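Local coordinates for protein sortase (Actinomyces oris, PDB 5UTT) that probably acts as a class E sortase, a cysteine transpeptidase that handles surface proteins at the bacterial cell wall, at residues 60-64 with 76-80; 88-92 with 145-149; 118-122 with 160-164. All coordinates share one frame; numbering follows the deposited sequence.

Contact 1 of 3, residues 60-64 with 76-80; sequences AAGHY and FAIAG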
# COMPACT_ATOMS: atom_id res chain seq x y z
N ALA A 60 -9.40 4.36 5.88
CA ALA A 60 -9.02 3.27 4.94
C ALA A 60 -8.15 3.78 3.83
O ALA A 60 -8.19 4.94 3.45
CB ALA A 60 -10.28 2.65 4.35
N ALA A 61 -7.31 2.89 3.29
CA ALA A 61 -6.53 3.19 2.14
C ALA A 61 -7.40 2.96 0.92
O ALA A 61 -8.22 2.05 0.93
CB ALA A 61 -5.34 2.29 2.11
N GLY A 62 -7.21 3.77 -0.09
CA GLY A 62 -7.97 3.63 -1.35
C GLY A 62 -7.16 3.25 -2.59
O GLY A 62 -6.16 3.89 -2.91
N HIS A 63 -7.63 2.25 -3.33
CA HIS A 63 -6.94 1.85 -4.54
C HIS A 63 -7.30 2.76 -5.70
O HIS A 63 -8.46 2.91 -6.06
CB HIS A 63 -7.30 0.42 -4.88
CG HIS A 63 -6.67 -0.11 -6.14
ND1 HIS A 63 -7.41 -0.76 -7.09
CD2 HIS A 63 -5.39 -0.12 -6.59
CE1 HIS A 63 -6.63 -1.14 -8.08
NE2 HIS A 63 -5.39 -0.79 -7.79
N TYR A 64 -6.26 3.34 -6.32
CA TYR A 64 -6.42 4.07 -7.58
C TYR A 64 -7.02 3.12 -8.63
O TYR A 64 -6.44 2.07 -8.96
CB TYR A 64 -5.08 4.65 -8.05
CG TYR A 64 -4.51 5.81 -7.22
CD1 TYR A 64 -3.76 5.59 -6.06
CD2 TYR A 64 -4.71 7.11 -7.63
CE1 TYR A 64 -3.22 6.65 -5.34
CE2 TYR A 64 -4.20 8.19 -6.91
CZ TYR A 64 -3.47 7.95 -5.77
OH TYR A 64 -2.93 9.00 -5.04
N PHE A 76 0.16 -1.66 -7.92
CA PHE A 76 -1.08 -1.57 -7.10
C PHE A 76 -0.91 -0.33 -6.23
O PHE A 76 -0.18 -0.36 -5.23
CB PHE A 76 -1.26 -2.83 -6.28
CG PHE A 76 -2.45 -2.79 -5.33
CD1 PHE A 76 -3.72 -3.01 -5.81
CD2 PHE A 76 -2.26 -2.62 -3.96
CE1 PHE A 76 -4.82 -2.99 -4.95
CE2 PHE A 76 -3.36 -2.60 -3.08
CZ PHE A 76 -4.62 -2.78 -3.58
N ALA A 77 -1.58 0.76 -6.55
CA ALA A 77 -1.27 2.00 -5.88
C ALA A 77 -2.43 2.35 -4.97
O ALA A 77 -3.62 2.17 -5.33
CB ALA A 77 -1.03 3.10 -6.88
N ILE A 78 -2.08 2.78 -3.78
CA ILE A 78 -3.11 3.16 -2.80
C ILE A 78 -2.82 4.51 -2.16
O ILE A 78 -1.69 4.88 -1.86
CB ILE A 78 -3.29 2.06 -1.71
CG1 ILE A 78 -1.98 1.81 -0.97
CG2 ILE A 78 -3.88 0.76 -2.30
CD1 ILE A 78 -2.13 0.87 0.19
N ALA A 79 -3.90 5.24 -1.91
CA ALA A 79 -3.85 6.55 -1.27
C ALA A 79 -4.33 6.44 0.16
O ALA A 79 -5.21 5.63 0.46
CB ALA A 79 -4.74 7.53 -2.05
N GLY A 80 -3.77 7.25 1.04
CA GLY A 80 -4.23 7.37 2.40
C GLY A 80 -4.10 8.75 2.96
O GLY A 80 -3.23 9.53 2.60
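A61 approaches the second strand through its methyl, with CB 4.0 Å from I78 CD1, while its CA carries a C-H toward the carbonyl oxygen of A79. One residue on, G62 and A79 form a hydrogen-bonded antiparallel pair: G62 N gives to A79 O at 2.8 Å, and A79 N returns an equally short bond to G62 O.

H63 then pairs with I78 without backbone bonds between them. Its ring is swung out with CG anti to the backbone N (chi1 179°) and lies over F76 as an offset stack, centroids 4.4 Å apart and planes at 21°. F76 CE1 sits over one face of the imidazole, toward its rim, 3.4 Å from H63 CD2. That same CD2 edge looks onto A77 O, 3.2 Å away and near the ring plane. Both imidazole nitrogens are tied elsewhere, ND1 to E49 and NE2 to the backbone oxygen of Q68, which fixes the rotation of the ring.

A77 O also accepts from Y64 N at 3.1 Å. Y64 runs its phenol back along the partner strand, so that CD1 meets the methyl of A77 and CE1 comes within 3.7 Å of A79 CB; its hydroxyl ends on T147 OG1.

Together the strands make a hairpin, 61-63 with 74-79. Strand 45-49 pairs with the outer edge of 61-63, strand 142-150 borders 74-79, and I29 of strand 28-33 touches both stacked rings.

Contact 2 of 3, residues 88-92 with 145-149; sequences SFRRI and TLTTC
T148 OG1, which packs 4.0 Å from F89 CB, gives its hydrogen to the carbonyl oxygen of G80. The hydroxyl reaches that acceptor because it stands anti to its own backbone N (chi1 -169°), and this turns the methyl CG2 to I92. There CG2 meets two branches of the isoleucine at once, CG2 and CD1, each at 3.8 Å.

F89, from the loop, packs farther along strand 142-150, against T147 and L146. Its ring is approached from two directions. At the edge, T147 O lies near the ring plane, 3.4 Å from CD2, so the carbonyl looks onto C-H groups instead of the pi cloud. Over one face comes L146, its side chain running at about a right angle to that of F89: CD2 makes a CH-pi contact 4.1 Å from the ring centroid and 19° off the normal, and CG closes on CE2 at 3.6 Å. I78 and L32 also touch both F89 and L146, so the ring is buried against the face of the sheet that carries L146 and I78.

Within the loop, F89 to I92 is a type I turn closed by I92 N to F89 O at 3.0 Å, and S88 OG accepts from R90 N in an ST turn.

No hydrogen bond runs directly between 88-92 and 145-149; R82 spans them instead, binding R90 O and C149 O. Residues 145-149 carry the TLxTC signature of sortases, and C149 is probably the nucleophile, as in the family. The loop meets the strand bearing it through apolar contacts, with T148's hydroxyl committed to G80.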
# COMPACT_ATOMS: atom_id res chain seq x y z
N SER A 88 -3.89 5.55 9.45
CA SER A 88 -3.53 6.63 8.55
C SER A 88 -2.13 6.37 7.97
O SER A 88 -1.45 5.49 8.45
CB SER A 88 -3.42 7.92 9.28
OG SER A 88 -2.28 7.91 10.14
N PHE A 89 -1.67 7.22 7.06
CA PHE A 89 -0.27 7.13 6.55
C PHE A 89 0.61 8.18 7.27
O PHE A 89 1.58 8.75 6.73
CB PHE A 89 -0.23 7.32 5.01
CG PHE A 89 -0.79 6.17 4.19
CD1 PHE A 89 -1.36 5.05 4.78
CD2 PHE A 89 -0.74 6.22 2.81
CE1 PHE A 89 -1.82 4.00 4.02
CE2 PHE A 89 -1.21 5.16 2.05
CZ PHE A 89 -1.78 4.08 2.64
N ARG A 90 0.23 8.53 8.50
CA ARG A 90 0.91 9.58 9.22
C ARG A 90 2.42 9.44 9.19
O ARG A 90 3.14 10.44 9.03
CB ARG A 90 0.46 9.57 10.67
CG ARG A 90 1.05 10.69 11.50
CD ARG A 90 0.62 10.50 12.94
NE ARG A 90 0.91 11.65 13.74
CZ ARG A 90 0.73 11.71 15.06
NH1 ARG A 90 0.28 10.64 15.72
NH2 ARG A 90 1.02 12.82 15.71
N ARG A 91 2.89 8.22 9.40
CA ARG A 91 4.30 7.98 9.64
C ARG A 91 4.87 7.28 8.45
O ARG A 91 5.74 6.47 8.58
CB ARG A 91 4.56 7.27 10.98
CG ARG A 91 4.36 8.17 12.19
CD ARG A 91 5.61 9.00 12.46
NE ARG A 91 5.84 10.11 11.52
CZ ARG A 91 5.25 11.30 11.59
NH1 ARG A 91 4.36 11.59 12.55
NH2 ARG A 91 5.56 12.22 10.68
N ILE A 92 4.38 7.67 7.27
CA ILE A 92 4.96 7.19 6.00
C ILE A 92 6.46 7.44 5.93
O ILE A 92 7.19 6.71 5.23
CB ILE A 92 4.21 7.80 4.81
CG1 ILE A 92 4.50 7.01 3.52
CG2 ILE A 92 4.50 9.28 4.67
CD1 ILE A 92 3.55 7.30 2.38
N THR A 145 2.35 0.89 -4.20
CA THR A 145 2.75 2.26 -4.06
C THR A 145 1.80 2.86 -3.04
O THR A 145 0.60 2.69 -3.17
CB THR A 145 2.64 3.05 -5.38
OG1 THR A 145 3.60 2.51 -6.33
CG2 THR A 145 3.02 4.49 -5.18
N LEU A 146 2.37 3.51 -2.04
CA LEU A 146 1.57 4.27 -1.05
C LEU A 146 1.77 5.73 -1.28
O LEU A 146 2.95 6.18 -1.32
CB LEU A 146 1.99 3.92 0.38
CG LEU A 146 1.29 2.75 1.12
CD1 LEU A 146 1.42 1.47 0.38
CD2 LEU A 146 1.84 2.60 2.54
N THR A 147 0.67 6.50 -1.27
CA THR A 147 0.71 7.93 -1.48
C THR A 147 -0.02 8.67 -0.38
O THR A 147 -1.05 8.20 0.08
CB THR A 147 0.13 8.40 -2.88
OG1 THR A 147 -1.30 8.41 -2.93
CG2 THR A 147 0.57 7.45 -4.01
N THR A 148 0.52 9.80 -0.03
CA THR A 148 -0.15 10.70 0.93
C THR A 148 0.40 12.12 0.77
O THR A 148 1.33 12.36 0.02
CB THR A 148 0.04 10.16 2.37
OG1 THR A 148 -0.84 10.90 3.26
CG2 THR A 148 1.41 10.35 2.82
N CYS A 149 -0.14 13.08 1.53
CA CYS A 149 0.27 14.47 1.48
C CYS A 149 1.48 14.74 2.31
O CYS A 149 1.68 14.09 3.32
CB CYS A 149 -0.90 15.37 1.98
SG CYS A 149 -2.21 15.45 0.75

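Contact 3 of 3, residues 118-122 with 160-164; sequences ELVKP and DLRWI
The end of strand 108-120 pairs antiparallel with the start of strand 161-174, E118 and I164 exchanging two backbone bonds: E118 N to I164 O at 2.9 Å and I164 N to E118 O at 2.8 Å. V120 and R162 repeat the pattern, R162 N reaching V120 O at 2.8 Å. Between them L119 faces W163 as a non-hydrogen-bonded pair, its CD2 3.9 Å from CE3 of the indole. W163 is further stacked on H117 and meets H150 edge to face.

E118, V120, R162 and I164 share the other side of the sheet. V120 CG2 packs on I164 CG1 at 3.7 Å, the two side chains crossing at about a right angle, while E118 OE1 lies beside I164 CG2.

These strands are neighbours in the beta-barrel of the sortase fold, and R162 has the position of the arginine that completes the His-Cys-Arg active site in this family, consistent with its contact with C149. Its chain bends at chi2 (-70°), bringing the guanidinium back over its own strand. NH1 gives to L161 O at 3.0 Å, approaching from above the plane of that carbonyl, while L161 O lies in the plane of the guanidinium; NH1 also gives to N159 O. P122 CB covers one face of the group, 3.7 Å from CZ.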
# COMPACT_ATOMS: atom_id res chain seq x y z
N GLU A 118 9.72 8.95 -2.77
CA GLU A 118 9.79 10.15 -3.58
C GLU A 118 8.96 11.23 -2.92
O GLU A 118 7.96 10.93 -2.34
CB GLU A 118 9.20 9.87 -4.95
CG GLU A 118 10.04 8.88 -5.73
CD GLU A 118 9.27 8.08 -6.70
OE1 GLU A 118 8.01 8.15 -6.71
OE2 GLU A 118 9.96 7.34 -7.45
N LEU A 119 9.41 12.47 -3.05
CA LEU A 119 8.56 13.64 -2.83
C LEU A 119 8.30 14.33 -4.17
O LEU A 119 9.26 14.76 -4.84
CB LEU A 119 9.24 14.66 -1.91
CG LEU A 119 8.93 14.48 -0.43
CD1 LEU A 119 9.70 15.49 0.41
CD2 LEU A 119 7.43 14.61 -0.17
N VAL A 120 7.03 14.42 -4.55
CA VAL A 120 6.58 14.93 -5.86
C VAL A 120 5.43 15.91 -5.77
O VAL A 120 4.70 15.94 -4.77
CB VAL A 120 6.19 13.81 -6.84
CG1 VAL A 120 7.42 12.95 -7.15
CG2 VAL A 120 5.08 12.93 -6.32
N LYS A 121 5.23 16.65 -6.86
CA LYS A 121 3.98 17.41 -7.04
C LYS A 121 2.84 16.44 -7.41
O LYS A 121 3.05 15.39 -8.05
CB LYS A 121 4.15 18.47 -8.12
CG LYS A 121 5.03 19.63 -7.70
CD LYS A 121 5.47 20.45 -8.91
CE LYS A 121 6.62 19.79 -9.67
NZ LYS A 121 6.38 19.74 -11.13
N PRO A 122 1.59 16.77 -7.02
CA PRO A 122 0.52 15.80 -7.24
C PRO A 122 0.18 15.55 -8.71
O PRO A 122 -0.64 14.70 -8.97
CB PRO A 122 -0.70 16.42 -6.50
CG PRO A 122 -0.28 17.82 -6.21
CD PRO A 122 1.19 17.87 -6.14
N ASP A 160 1.27 20.67 -0.21
CA ASP A 160 1.68 21.15 -1.54
C ASP A 160 2.43 20.03 -2.27
O ASP A 160 2.67 20.11 -3.46
CB ASP A 160 2.50 22.45 -1.49
CG ASP A 160 3.86 22.32 -0.80
OD1 ASP A 160 4.06 21.41 0.02
OD2 ASP A 160 4.73 23.17 -1.12
N LEU A 161 2.78 18.99 -1.55
CA LEU A 161 3.57 17.89 -2.12
C LEU A 161 2.91 16.55 -1.76
O LEU A 161 1.97 16.49 -0.99
CB LEU A 161 4.99 17.92 -1.61
CG LEU A 161 5.93 19.07 -2.01
CD1 LEU A 161 7.35 18.92 -1.47
CD2 LEU A 161 5.90 19.23 -3.50
N ARG A 162 3.44 15.48 -2.34
CA ARG A 162 2.96 14.13 -2.02
C ARG A 162 4.15 13.22 -1.68
O ARG A 162 5.09 13.11 -2.48
CB ARG A 162 2.14 13.54 -3.19
CG ARG A 162 0.97 14.39 -3.66
CD ARG A 162 -0.12 14.41 -2.61
NE ARG A 162 -1.35 15.07 -3.08
CZ ARG A 162 -1.59 16.35 -2.90
NH1 ARG A 162 -0.66 17.11 -2.30
NH2 ARG A 162 -2.74 16.89 -3.32
N TRP A 163 4.09 12.57 -0.53
CA TRP A 163 5.09 11.57 -0.16
C TRP A 163 4.67 10.21 -0.72
O TRP A 163 3.59 9.68 -0.45
CB TRP A 163 5.26 11.52 1.35
CG TRP A 163 6.44 10.72 1.79
CD1 TRP A 163 6.66 9.37 1.65
CD2 TRP A 163 7.53 11.22 2.56
NE1 TRP A 163 7.84 9.01 2.26
CE2 TRP A 163 8.40 10.15 2.81
CE3 TRP A 163 7.88 12.50 3.02
CZ2 TRP A 163 9.57 10.32 3.51
CZ3 TRP A 163 9.04 12.66 3.71
CH2 TRP A 163 9.87 11.58 3.96
N ILE A 164 5.58 9.61 -1.50
CA ILE A 164 5.31 8.38 -2.24
C ILE A 164 6.29 7.31 -1.77
O ILE A 164 7.47 7.55 -1.70
CB ILE A 164 5.57 8.53 -3.74
CG1 ILE A 164 4.92 9.81 -4.29
CG2 ILE A 164 5.12 7.27 -4.51
CD1 ILE A 164 3.41 9.81 -4.17

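How the contacts relate
All three contacts reach one sheet, contact 2 through its strand 145-149. Contacts 1 and 2 have centres about 10 Å apart and join where strands 74-79 and 142-150 pair, with I78 N hydrogen-bonded to T145 O at 2.7 Å. Contact 2 lies the same distance, about 10 Å, from contact 3, and T148 O to W163 N at 2.8 Å links strands 142-150 and 161-174. Contacts 1 and 3 do not touch, their nearest atoms being about 6 Å apart. The probable active site draws on each of them: H81 comes just after contact 1, C149 ends contact 2, and R162 of contact 3 places NH1 3.8 Å from C149 SG.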